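PDB 6I9A: Lys-gingipain W83, which cleaves proteins after lysine as a cysteine endopeptidase of family C25, a probable virulence factor of Porphyromonas gingivalis, represented by its catalytic and Ig-like domains with a peptide-like inhibitor bound. Local coordinates for residues 54-59 with 88-93; 391-396 with 417-422; 152-157 with 201-206; 140-145 with 442-447; 294-299 with 340-345. One frame throughout, in Å; residues are numbered along the deposited sequence.

Contact 1. Residues 54-59 with 88-93; sequences TTNASI and VISGEK
A capping box opens helix 56-72, and Asn56, the first residue of that helix, reaches across to Glu92 in the loop-and-strand segment 88-93. Asn56 ND2 donates to Glu92 OE1 at 3.0 Å, nearly straight at 168°; the acceptor lies close to the amide plane, whereas the donor comes in from above the carboxylate plane. Asn56 can do this because its CG stands opposite the backbone N (chi1 -180°), which carries the amide past the Gly91 carbonyl to the carboxylate. Water 3 donates to both Asn56 OD1 and Glu92 OE1, and Lys60 forms a salt bridge with the same OE1, so that one oxygen gathers three partners.

Behind the amide, Asn56 CB rests against Ser90 OG at 3.4 Å, and that hydroxyl donates to Gly91 O within its own loop. The box itself is reciprocal: Ser58 N donates to Thr55 OG1 and Thr55 N to Ser58 OG. Ile59 turns inward, where CD1 lies 4.3 Å from Ile89 CG1, and Tyr105 of helix 103-106 packs on both isoleucines. Val88 follows closely on Asp85, a ligand of a calcium ion. At the other end the backbones are joined through solvent: water 2 donates to Thr54 O and to Val88 O, 2.7 Å from each.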
# COMPACT_ATOMS: atom_id res chain seq x y z
N THR A 54 -0.49 22.38 14.06
CA THR A 54 0.48 22.41 12.96
C THR A 54 1.83 21.78 13.32
O THR A 54 2.73 21.77 12.48
CB THR A 54 0.70 23.89 12.52
OG1 THR A 54 1.10 24.64 13.67
CG2 THR A 54 -0.53 24.50 11.90
N THR A 55 1.98 21.22 14.52
CA THR A 55 3.28 20.68 14.94
C THR A 55 3.27 19.17 15.02
O THR A 55 2.21 18.56 15.12
CB THR A 55 3.69 21.24 16.32
OG1 THR A 55 2.74 20.80 17.29
CG2 THR A 55 3.81 22.77 16.34
N ASN A 56 4.45 18.56 15.03
CA ASN A 56 4.51 17.12 15.20
C ASN A 56 3.75 16.71 16.48
O ASN A 56 2.96 15.74 16.45
CB ASN A 56 5.95 16.67 15.32
CG ASN A 56 6.03 15.18 15.49
OD1 ASN A 56 5.60 14.42 14.63
ND2 ASN A 56 6.63 14.73 16.57
N ALA A 57 3.99 17.45 17.60
CA ALA A 57 3.35 17.08 18.85
C ALA A 57 1.82 17.17 18.78
O ALA A 57 1.13 16.28 19.27
CB ALA A 57 3.86 17.95 19.98
N SER A 58 1.28 18.26 18.18
CA SER A 58 -0.17 18.42 18.16
C SER A 58 -0.79 17.39 17.21
O SER A 58 -1.83 16.82 17.52
CB SER A 58 -0.53 19.86 17.76
OG SER A 58 -0.28 20.15 16.39
N ILE A 59 -0.17 17.19 16.04
CA ILE A 59 -0.73 16.26 15.07
C ILE A 59 -0.72 14.84 15.64
O ILE A 59 -1.71 14.11 15.52
CB ILE A 59 0.06 16.36 13.73
CG1 ILE A 59 -0.20 17.73 13.06
CG2 ILE A 59 -0.28 15.16 12.80
CD1 ILE A 59 0.81 18.06 12.00
N VAL A 88 4.56 20.33 6.22
CA VAL A 88 3.24 20.43 6.85
C VAL A 88 3.01 19.29 7.88
O VAL A 88 2.33 19.51 8.89
CB VAL A 88 2.05 20.56 5.89
CG1 VAL A 88 2.05 21.87 5.11
CG2 VAL A 88 1.94 19.38 4.94
N ILE A 89 3.54 18.08 7.64
CA ILE A 89 3.42 16.97 8.61
C ILE A 89 4.84 16.46 8.77
O ILE A 89 5.37 15.80 7.87
CB ILE A 89 2.42 15.89 8.18
CG1 ILE A 89 1.01 16.48 8.02
CG2 ILE A 89 2.43 14.76 9.22
CD1 ILE A 89 0.04 15.49 7.27
N SER A 90 5.53 16.86 9.82
CA SER A 90 6.99 16.70 9.83
C SER A 90 7.53 15.30 10.00
O SER A 90 8.67 15.07 9.59
CB SER A 90 7.62 17.56 10.93
OG SER A 90 7.13 17.14 12.18
N GLY A 91 6.79 14.41 10.62
CA GLY A 91 7.39 13.19 11.15
C GLY A 91 8.37 13.55 12.28
O GLY A 91 8.39 14.69 12.77
N GLU A 92 9.17 12.58 12.74
CA GLU A 92 10.17 12.88 13.76
C GLU A 92 11.32 11.93 13.53
O GLU A 92 11.22 10.98 12.74
CB GLU A 92 9.61 12.79 15.19
CG GLU A 92 9.21 11.38 15.62
CD GLU A 92 8.54 11.40 16.98
OE1 GLU A 92 7.38 11.85 17.08
OE2 GLU A 92 9.20 10.97 17.95
N LYS A 93 12.41 12.16 14.24
CA LYS A 93 13.62 11.34 14.10
C LYS A 93 13.41 10.00 14.81
O LYS A 93 13.00 9.97 15.97
CB LYS A 93 14.78 12.14 14.73
CG LYS A 93 16.17 11.61 14.48
CD LYS A 93 17.24 12.58 15.00
CE LYS A 93 18.44 11.86 15.54
NZ LYS A 93 18.33 11.68 17.01
O HOH W 1 4.38 19.10 11.42
O HOH W 2 1.70 21.92 9.95
O HOH W 3 5.49 11.51 14.96
O HOH W 4 6.46 19.98 13.68

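Contact 2. Residues 391-396 with 417-422; sequences SIQASA and SGVATV
Ile392 and Ala420 form the hydrogen-bonded pair at the middle of an antiparallel ladder between strands 389-394 and 419-424 of the C-terminal Ig-like domain. Ile392 N gives its hydrogen to Ala420 O at 2.9 Å, and Ala420 N returns a bond to Ile392 O at 2.8 Å. Two residues on, Ala394 N reaches Gly418 O at 3.0 Å, with the donor tilted 31° out of the carbonyl plane at the end of the ladder. Gly418 has a positive phi, and its carbonyl also receives a CA-H...O contact from Gln393 CA. A matching contact joins Ser391 CA to Ala420 O.

The packed side is the face carrying Ile392, Ala420 and Val422. Ile392 CD1 meets Val422 CG2 at 4.2 Å, two methyl branches meeting diagonally across the ladder, while Ala420 CB sits 3.3 Å from Ile392 O. All three residues are buried. The face with Ser391, Gln393, Val419 and Thr421 is looser and more open to solvent: Ser391 CB is 4.4 Å from Val419 CG1, and Gln393 CG keeps the same distance from Val419 CG2. These are grazing contacts between exposed or partly exposed residues.

Other strands of the same domain cover the packed face: Val400 of strand 399-404 touches Ile392, Ala420 and Val422, and Val436 and Ile438 of strand 432-439 cover Ile392 and Ala394. At the outer edge of strand 389-394, Gln393 pairs through its backbone with Thr378 of strand 377-378.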
# COMPACT_ATOMS: atom_id res chain seq x y z
N SER A 391 -29.93 -6.65 1.01
CA SER A 391 -29.12 -7.79 0.55
C SER A 391 -28.69 -7.51 -0.87
O SER A 391 -29.49 -7.11 -1.73
CB SER A 391 -29.93 -9.08 0.64
OG SER A 391 -31.15 -9.01 -0.09
N ILE A 392 -27.39 -7.74 -1.14
CA ILE A 392 -26.79 -7.61 -2.45
C ILE A 392 -25.95 -8.86 -2.62
O ILE A 392 -25.24 -9.22 -1.69
CB ILE A 392 -26.01 -6.27 -2.62
CG1 ILE A 392 -27.03 -5.08 -2.58
CG2 ILE A 392 -25.24 -6.31 -3.91
CD1 ILE A 392 -26.51 -3.67 -2.79
N GLN A 393 -26.05 -9.54 -3.77
CA GLN A 393 -25.26 -10.75 -3.91
C GLN A 393 -24.00 -10.46 -4.71
O GLN A 393 -24.01 -9.70 -5.67
CB GLN A 393 -26.10 -11.89 -4.48
CG GLN A 393 -27.30 -12.23 -3.58
CD GLN A 393 -28.44 -11.24 -3.70
OE1 GLN A 393 -28.68 -10.66 -4.78
NE2 GLN A 393 -29.19 -11.04 -2.62
N ALA A 394 -22.91 -11.10 -4.28
CA ALA A 394 -21.60 -10.95 -4.92
C ALA A 394 -20.74 -12.10 -4.49
O ALA A 394 -21.03 -12.75 -3.49
CB ALA A 394 -20.96 -9.61 -4.56
N SER A 395 -19.65 -12.37 -5.23
CA SER A 395 -18.82 -13.49 -4.83
C SER A 395 -18.37 -13.38 -3.38
O SER A 395 -18.09 -12.27 -2.88
CB SER A 395 -17.61 -13.70 -5.74
OG SER A 395 -16.69 -12.63 -5.58
N ALA A 396 -18.25 -14.52 -2.71
CA ALA A 396 -17.87 -14.57 -1.30
C ALA A 396 -16.61 -13.72 -1.04
O ALA A 396 -15.59 -13.88 -1.69
CB ALA A 396 -17.63 -16.00 -0.87
N SER A 417 -21.84 -17.79 1.22
CA SER A 417 -22.87 -18.12 0.24
C SER A 417 -23.11 -17.01 -0.77
O SER A 417 -24.01 -17.13 -1.60
CB SER A 417 -24.19 -18.47 0.94
OG SER A 417 -23.98 -19.51 1.89
N GLY A 418 -22.28 -15.96 -0.73
CA GLY A 418 -22.37 -14.86 -1.68
C GLY A 418 -23.43 -13.82 -1.38
O GLY A 418 -23.83 -13.09 -2.29
N VAL A 419 -23.85 -13.69 -0.10
CA VAL A 419 -24.84 -12.71 0.28
C VAL A 419 -24.22 -11.68 1.12
O VAL A 419 -23.72 -11.99 2.20
CB VAL A 419 -26.02 -13.38 1.03
CG1 VAL A 419 -27.03 -12.34 1.49
CG2 VAL A 419 -26.71 -14.43 0.17
N ALA A 420 -24.25 -10.41 0.66
CA ALA A 420 -23.82 -9.26 1.46
C ALA A 420 -25.04 -8.60 2.07
O ALA A 420 -25.95 -8.21 1.34
CB ALA A 420 -23.05 -8.26 0.60
N THR A 421 -25.03 -8.45 3.39
CA THR A 421 -26.08 -7.71 4.07
C THR A 421 -25.47 -6.33 4.31
O THR A 421 -24.56 -6.14 5.13
CB THR A 421 -26.54 -8.43 5.35
OG1 THR A 421 -27.03 -9.72 4.98
CG2 THR A 421 -27.66 -7.65 6.09
N VAL A 422 -25.88 -5.37 3.48
CA VAL A 422 -25.35 -4.02 3.51
C VAL A 422 -26.04 -3.24 4.62
O VAL A 422 -27.25 -2.95 4.52
CB VAL A 422 -25.53 -3.33 2.14
CG1 VAL A 422 -24.97 -1.89 2.17
CG2 VAL A 422 -24.85 -4.14 1.03

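Contact 3. Residues 152-157 with 201-206; sequences KVLLIA and YSHLNT
Leu154 has by far the most surface buried here, and its two methyls do different jobs. CD2 meets Leu204 CD2 at 3.8 Å and stands 4.1 Å from Tyr201 CD1, so it fits between the leucine branch and the tyrosine ring. CD1 lies against the imidazole of His203, 3.9 Å from CD2 of that ring. The fork opens this way because Leu154 CG is trans to the backbone N (chi1 176°), extending the side chain from the strand toward the helix; it crosses both His203 and Leu204 at about a right angle.

Tyr201 comes next. Its side chain crosses Ile156 at about a right angle, and Ile156 CD1 presses obliquely on CE1 at 3.4 Å, a snug methyl-to-ring contact. The hydroxyl is held farther on by the carbonyl of Pro225, which helps fix the ring against Ile156. Helix 202-206 thereby covers strand 152-157 on one face of the mixed sheet of the catalytic domain, a parallel core with an antiparallel edge strand, while helix 163-178 covers Leu155 and Ala157 on the reverse face. The helix lies in the connection from strand 188-192 to strand 210-214, strands that flank 152-157.

His203 is fixed by partners on strand 188-192: NE2 is hydrogen-bonded to Tyr192 OH, and the ring stacks on Tyr190. At the start of the strand the contact turns polar and watery. In the conformer described, Lys152 NZ gives hydrogen bonds to waters 5 and 6, 2.8 and 2.7 Å away, and water 6 passes one on to Thr206 O at 3.1 Å.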
# COMPACT_ATOMS: atom_id res chain seq x y z
N LYS A 152 2.73 -8.48 -16.00
CA LYS A 152 4.18 -8.34 -16.17
C LYS A 152 4.79 -7.71 -14.93
O LYS A 152 4.17 -6.84 -14.31
CB LYS A 152 4.45 -7.46 -17.41
CG LYS A 152 3.62 -7.90 -18.63
CD LYS A 152 3.97 -7.11 -19.87
CE LYS A 152 3.06 -7.48 -21.02
NZ LYS A 152 3.25 -6.56 -22.16
N VAL A 153 6.02 -8.13 -14.58
CA VAL A 153 6.71 -7.59 -13.41
C VAL A 153 8.18 -7.43 -13.75
O VAL A 153 8.67 -8.05 -14.72
CB VAL A 153 6.55 -8.46 -12.12
CG1 VAL A 153 5.09 -8.62 -11.74
CG2 VAL A 153 7.25 -9.81 -12.24
N LEU A 154 8.88 -6.61 -12.94
CA LEU A 154 10.32 -6.39 -13.05
C LEU A 154 10.94 -6.67 -11.68
O LEU A 154 10.57 -6.06 -10.68
CB LEU A 154 10.61 -4.96 -13.48
CG LEU A 154 12.10 -4.57 -13.52
CD1 LEU A 154 12.91 -5.42 -14.51
CD2 LEU A 154 12.25 -3.10 -13.80
N LEU A 155 11.90 -7.63 -11.66
CA LEU A 155 12.59 -8.06 -10.42
C LEU A 155 14.08 -7.96 -10.63
O LEU A 155 14.62 -8.51 -11.61
CB LEU A 155 12.20 -9.50 -10.13
CG LEU A 155 10.69 -9.79 -9.99
CD1 LEU A 155 10.44 -11.29 -9.83
CD2 LEU A 155 10.10 -9.02 -8.76
N ILE A 156 14.78 -7.23 -9.75
CA ILE A 156 16.21 -7.01 -9.93
C ILE A 156 16.95 -7.30 -8.64
O ILE A 156 16.67 -6.66 -7.59
CB ILE A 156 16.47 -5.51 -10.33
CG1 ILE A 156 15.79 -5.22 -11.70
CG2 ILE A 156 17.99 -5.22 -10.41
CD1 ILE A 156 15.74 -3.73 -11.99
N ALA A 157 17.95 -8.21 -8.72
CA ALA A 157 18.95 -8.40 -7.69
C ALA A 157 20.13 -7.56 -8.13
O ALA A 157 20.89 -7.98 -9.05
CB ALA A 157 19.33 -9.86 -7.54
N TYR A 201 15.61 -1.26 -17.05
CA TYR A 201 14.53 -0.32 -16.70
C TYR A 201 13.64 0.04 -17.90
O TYR A 201 12.64 0.71 -17.70
CB TYR A 201 15.10 0.93 -16.02
CG TYR A 201 15.78 0.56 -14.70
CD1 TYR A 201 15.07 -0.07 -13.68
CD2 TYR A 201 17.13 0.88 -14.47
CE1 TYR A 201 15.66 -0.36 -12.46
CE2 TYR A 201 17.73 0.56 -13.27
CZ TYR A 201 16.99 -0.06 -12.26
OH TYR A 201 17.56 -0.36 -11.05
N SER A 202 13.94 -0.49 -19.09
CA SER A 202 13.04 -0.27 -20.23
C SER A 202 11.65 -0.77 -19.93
O SER A 202 10.63 -0.21 -20.40
CB SER A 202 13.57 -1.03 -21.44
OG SER A 202 14.68 -0.33 -21.96
N HIS A 203 11.57 -1.85 -19.13
CA HIS A 203 10.29 -2.50 -18.83
C HIS A 203 9.38 -1.60 -17.98
O HIS A 203 8.16 -1.77 -18.03
CB HIS A 203 10.56 -3.84 -18.12
CG HIS A 203 11.57 -4.67 -18.85
ND1 HIS A 203 11.36 -5.12 -20.14
CD2 HIS A 203 12.78 -5.10 -18.44
CE1 HIS A 203 12.45 -5.81 -20.46
NE2 HIS A 203 13.33 -5.82 -19.47
N LEU A 204 9.95 -0.61 -17.27
CA LEU A 204 9.09 0.32 -16.56
C LEU A 204 8.30 1.19 -17.51
O LEU A 204 7.19 1.59 -17.19
CB LEU A 204 9.93 1.25 -15.68
CG LEU A 204 10.73 0.57 -14.54
CD1 LEU A 204 11.47 1.64 -13.77
CD2 LEU A 204 9.81 -0.23 -13.59
N ASN A 205 8.85 1.42 -18.71
CA ASN A 205 8.16 2.20 -19.73
C ASN A 205 7.12 1.38 -20.45
O ASN A 205 6.00 1.86 -20.69
CB ASN A 205 9.17 2.70 -20.75
CG ASN A 205 10.08 3.74 -20.22
OD1 ASN A 205 9.67 4.64 -19.47
ND2 ASN A 205 11.35 3.64 -20.59
N THR A 206 7.46 0.15 -20.85
CA THR A 206 6.54 -0.65 -21.66
C THR A 206 5.39 -1.18 -20.84
O THR A 206 4.29 -1.38 -21.39
CB THR A 206 7.27 -1.77 -22.40
OG1 THR A 206 7.89 -2.60 -21.42
CG2 THR A 206 8.32 -1.25 -23.38
O HOH W 5 2.15 -4.06 -21.36
O HOH W 6 4.36 -4.20 -22.75

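Contact 4. Residues 140-145 with 442-447; sequences EKATMP and NYLPVI
Where the catalytic domain meets the Ig-like domain, the C-terminal end of helix 126-141 receives the ring of Pro445. Its CG is lodged beside two backbone carbonyls, 3.3 Å from Glu140 O and 3.5 Å from Lys141 O, while CD lies 3.8 Å from Ala142 CB. The proline thus meets the helix end through ring carbons alone, and no hydrogen bond passes between the two segments.

Ala142 supplies the other half of the fit. Its methyl points at the Ig-like segment and meets Leu444 CD2 at 3.5 Å, so that one methyl touches both the leucine branch and, through CD, the proline ring. Leu444 does not point straight at the helix, but with CG opposite the carbonyl carbon (chi1 -68°) its CD2 reaches the alanine. What aims the methyl is a Schellman motif: Ala142 is the C-prime residue with positive phi, and the helix closes with Thr143 N bonded to Met138 O and Ala142 N to Tyr139 O.

Farther along, Ile447 at the start of edge strand 446-452 lays CD1 against Lys141 CG at 4.1 Å, the two side chains crossing nearly perpendicular. Only the aliphatic part of the extended lysine is used. Trp34 of helix 25-37 touches both Lys141 and Ile447, joining a second helix of the catalytic domain to the interface. The Glu140 carboxylate heads the other way, where OE1 accepts from Trp34 NE1 and forms a salt bridge with Lys35.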
# COMPACT_ATOMS: atom_id res chain seq x y z
N GLU A 140 -7.28 1.59 -9.45
CA GLU A 140 -8.33 0.98 -8.62
C GLU A 140 -9.67 0.84 -9.34
O GLU A 140 -10.42 -0.10 -9.05
CB GLU A 140 -8.54 1.79 -7.33
CG GLU A 140 -7.32 1.80 -6.43
CD GLU A 140 -7.74 2.17 -5.02
OE1 GLU A 140 -8.29 3.27 -4.82
OE2 GLU A 140 -7.48 1.37 -4.08
N LYS A 141 -9.99 1.79 -10.23
CA LYS A 141 -11.21 1.70 -11.03
C LYS A 141 -10.97 0.85 -12.27
O LYS A 141 -11.93 0.52 -12.99
CB LYS A 141 -11.68 3.08 -11.46
CG LYS A 141 -12.13 3.92 -10.27
CD LYS A 141 -12.68 5.24 -10.80
CE LYS A 141 -13.33 6.08 -9.74
NZ LYS A 141 -14.17 7.15 -10.40
N ALA A 142 -9.69 0.45 -12.52
CA ALA A 142 -9.31 -0.39 -13.66
C ALA A 142 -9.81 0.17 -14.98
O ALA A 142 -10.37 -0.53 -15.81
CB ALA A 142 -9.78 -1.83 -13.47
N THR A 143 -9.50 1.47 -15.18
CA THR A 143 -9.91 2.17 -16.42
C THR A 143 -8.75 2.24 -17.42
O THR A 143 -8.87 2.93 -18.44
CB THR A 143 -10.40 3.58 -16.07
OG1 THR A 143 -9.34 4.25 -15.40
CG2 THR A 143 -11.68 3.57 -15.27
N MET A 144 -7.65 1.50 -17.17
CA MET A 144 -6.53 1.55 -18.12
C MET A 144 -6.91 0.84 -19.42
O MET A 144 -7.58 -0.21 -19.39
CB MET A 144 -5.27 0.90 -17.48
CG MET A 144 -5.37 -0.59 -17.20
SD MET A 144 -6.35 -1.08 -15.73
CE MET A 144 -5.28 -0.60 -14.36
N PRO A 145 -6.42 1.36 -20.58
CA PRO A 145 -6.71 0.70 -21.89
C PRO A 145 -5.82 -0.53 -22.22
O PRO A 145 -6.15 -1.27 -23.17
CB PRO A 145 -6.44 1.80 -22.91
CG PRO A 145 -5.40 2.67 -22.27
CD PRO A 145 -5.74 2.67 -20.76
N ASN A 442 -7.88 -8.75 -6.08
CA ASN A 442 -7.56 -9.40 -7.34
C ASN A 442 -8.81 -9.60 -8.23
O ASN A 442 -8.81 -10.48 -9.08
CB ASN A 442 -6.77 -10.69 -7.19
CG ASN A 442 -5.95 -10.93 -8.43
OD1 ASN A 442 -5.56 -9.98 -9.12
ND2 ASN A 442 -5.66 -12.19 -8.71
N TYR A 443 -9.84 -8.75 -8.02
CA TYR A 443 -10.99 -8.69 -8.93
C TYR A 443 -11.13 -7.29 -9.46
O TYR A 443 -10.87 -6.29 -8.77
CB TYR A 443 -12.31 -9.06 -8.20
CG TYR A 443 -12.50 -10.54 -8.03
CD1 TYR A 443 -11.74 -11.26 -7.11
CD2 TYR A 443 -13.44 -11.23 -8.80
CE1 TYR A 443 -11.90 -12.65 -6.98
CE2 TYR A 443 -13.59 -12.61 -8.68
CZ TYR A 443 -12.85 -13.31 -7.74
OH TYR A 443 -12.99 -14.68 -7.64
N LEU A 444 -11.60 -7.19 -10.70
CA LEU A 444 -11.97 -5.90 -11.26
C LEU A 444 -13.15 -5.33 -10.46
O LEU A 444 -14.03 -6.10 -10.05
CB LEU A 444 -12.39 -6.10 -12.73
CG LEU A 444 -11.24 -6.50 -13.65
CD1 LEU A 444 -11.78 -7.01 -14.99
CD2 LEU A 444 -10.28 -5.30 -13.91
N PRO A 445 -13.18 -4.03 -10.26
CA PRO A 445 -14.32 -3.43 -9.51
C PRO A 445 -15.60 -3.45 -10.33
O PRO A 445 -15.56 -3.40 -11.57
CB PRO A 445 -13.85 -1.99 -9.26
CG PRO A 445 -12.92 -1.68 -10.45
CD PRO A 445 -12.21 -3.00 -10.74
N VAL A 446 -16.72 -3.46 -9.63
CA VAL A 446 -18.06 -3.29 -10.23
C VAL A 446 -18.55 -1.93 -9.76
O VAL A 446 -18.57 -1.67 -8.53
CB VAL A 446 -19.00 -4.41 -9.77
CG1 VAL A 446 -20.41 -4.19 -10.31
CG2 VAL A 446 -18.47 -5.79 -10.15
N ILE A 447 -18.88 -1.04 -10.69
CA ILE A 447 -19.30 0.33 -10.37
C ILE A 447 -20.61 0.58 -11.09
O ILE A 447 -20.66 0.68 -12.32
CB ILE A 447 -18.21 1.33 -10.77
CG1 ILE A 447 -16.88 1.01 -10.09
CG2 ILE A 447 -18.69 2.79 -10.50
CD1 ILE A 447 -15.74 1.93 -10.58

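Contact 5. Residues 294-299 with 340-345; sequences GANAVF and GNIGNI
Asn344 and Asn296 hold each other by two hydrogen bonds, one to backbone and one to side chain. Asn344 OD1 accepts from Asn296 N at 2.8 Å, with the donor tilted 26° from the carbonyl plane, and Asn344 ND2 donates to Asn296 OD1 at 3.0 Å. For this second bond the acceptor lies near the Asn344 amide plane, but the donor stands above the carbonyl plane of Asn296. The amide planes are 55° apart, so the pairing is a twisted one. Both polar atoms of the Asn344 amide are thereby engaged, which fixes its rotation.

Apolar atoms fill in round the pair. Ala295 CB lies 3.6 Å from Asn344 OD1 and 4.0 Å from Ile342 CD1. The same isoleucine methyl comes within 3.5 Å of Asn296 ND2, reaching over because CG1 sits between backbone N and carbonyl carbon (chi1 69°). Ile345 CG2 approaches the Phe299 ring obliquely, 4.3 Å from CE2. The Ile345 side chain lies about 7 Å from the bound inhibitor KYT-36. On the backbone side, Ala295 N donates to Ser309 OG, Ser309 being a sodium ligand, and Tyr289 and Tyr290 bond through their hydroxyls to Val298 O and Ile345 O.

Helix 325-342 ends here in a Schellman motif at Gly343, and its last turn meets the loop that leaves helix 285-293; Phe299, set edge-to-face against Trp163, carries the loop onto helix 163-178.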
# COMPACT_ATOMS: atom_id res chain seq x y z
N GLY A 294 10.99 -14.42 4.19
CA GLY A 294 10.60 -15.01 5.47
C GLY A 294 11.83 -15.25 6.32
O GLY A 294 12.98 -15.28 5.84
N ALA A 295 11.59 -15.39 7.63
CA ALA A 295 12.67 -15.78 8.53
C ALA A 295 13.13 -17.22 8.25
O ALA A 295 12.45 -17.99 7.56
CB ALA A 295 12.22 -15.64 9.98
N ASN A 296 14.28 -17.57 8.85
CA ASN A 296 14.93 -18.90 8.64
C ASN A 296 15.55 -19.01 7.23
O ASN A 296 16.00 -20.07 6.87
CB ASN A 296 14.06 -20.13 8.96
CG ASN A 296 14.18 -20.54 10.39
OD1 ASN A 296 15.25 -20.36 11.02
ND2 ASN A 296 13.08 -21.06 10.95
N ALA A 297 15.64 -17.92 6.50
CA ALA A 297 16.41 -17.86 5.26
C ALA A 297 17.90 -17.86 5.64
O ALA A 297 18.29 -17.27 6.64
CB ALA A 297 16.04 -16.57 4.53
N VAL A 298 18.70 -18.55 4.85
CA VAL A 298 20.14 -18.69 5.10
C VAL A 298 20.92 -18.08 3.95
O VAL A 298 20.57 -18.27 2.77
CB VAL A 298 20.46 -20.19 5.29
CG1 VAL A 298 21.95 -20.45 5.33
CG2 VAL A 298 19.78 -20.72 6.55
N PHE A 299 21.95 -17.31 4.27
CA PHE A 299 22.77 -16.69 3.23
C PHE A 299 23.44 -17.73 2.35
O PHE A 299 24.01 -18.72 2.86
CB PHE A 299 23.85 -15.78 3.82
CG PHE A 299 23.36 -14.72 4.79
CD1 PHE A 299 22.11 -14.15 4.66
CD2 PHE A 299 24.16 -14.32 5.86
CE1 PHE A 299 21.66 -13.19 5.57
CE2 PHE A 299 23.72 -13.33 6.74
CZ PHE A 299 22.48 -12.78 6.60
N GLY A 340 14.44 -12.20 14.50
CA GLY A 340 15.05 -11.90 15.79
C GLY A 340 14.50 -12.80 16.89
O GLY A 340 15.23 -13.31 17.75
N ASN A 341 13.18 -13.02 16.88
CA ASN A 341 12.54 -13.83 17.93
C ASN A 341 12.97 -15.27 17.93
O ASN A 341 12.97 -15.91 18.99
CB ASN A 341 11.02 -13.80 17.77
CG ASN A 341 10.41 -12.48 18.10
OD1 ASN A 341 11.05 -11.62 18.72
ND2 ASN A 341 9.19 -12.22 17.64
N ILE A 342 13.39 -15.79 16.78
CA ILE A 342 13.74 -17.21 16.69
C ILE A 342 15.28 -17.39 16.71
O ILE A 342 15.73 -18.54 16.67
CB ILE A 342 13.08 -17.94 15.49
CG1 ILE A 342 13.66 -17.45 14.16
CG2 ILE A 342 11.56 -17.79 15.58
CD1 ILE A 342 13.07 -18.21 12.92
N GLY A 343 16.02 -16.30 16.81
CA GLY A 343 17.48 -16.40 16.96
C GLY A 343 18.26 -16.44 15.68
O GLY A 343 19.43 -16.81 15.69
N ASN A 344 17.64 -16.07 14.54
CA ASN A 344 18.42 -15.97 13.31
C ASN A 344 19.44 -14.83 13.39
O ASN A 344 19.32 -13.95 14.25
CB ASN A 344 17.48 -15.61 12.14
CG ASN A 344 16.50 -16.65 11.72
OD1 ASN A 344 15.57 -16.30 10.97
ND2 ASN A 344 16.66 -17.92 12.12
N ILE A 345 20.42 -14.79 12.48
CA ILE A 345 21.38 -13.68 12.41
C ILE A 345 20.58 -12.41 12.11
O ILE A 345 19.80 -12.38 11.16
CB ILE A 345 22.38 -13.98 11.27
CG1 ILE A 345 23.29 -15.15 11.68
CG2 ILE A 345 23.23 -12.74 10.93
CD1 ILE A 345 24.15 -15.65 10.46

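Contacts 1, 3 and 5 lie within the C25 catalytic region, contact 2 within the Ig-like domain, and contact 4 joins the two. Contact 1 closes first along the chain; the loop closed by contact 4 then encloses contacts 3, 5 and 2 in that order. Helix 126-141 of contact 4 leads directly to strand 152-157 of contact 3, their centres about 22 Å apart. Contacts 2 and 4 reach the same antiparallel sheet, with centres about 19 Å apart and nearest atoms about 4 Å. Contact 5 is about 42 Å from contact 2, centre to centre, so the set spans the molecule, with contact 4 fastening its C-terminal domain to the protease.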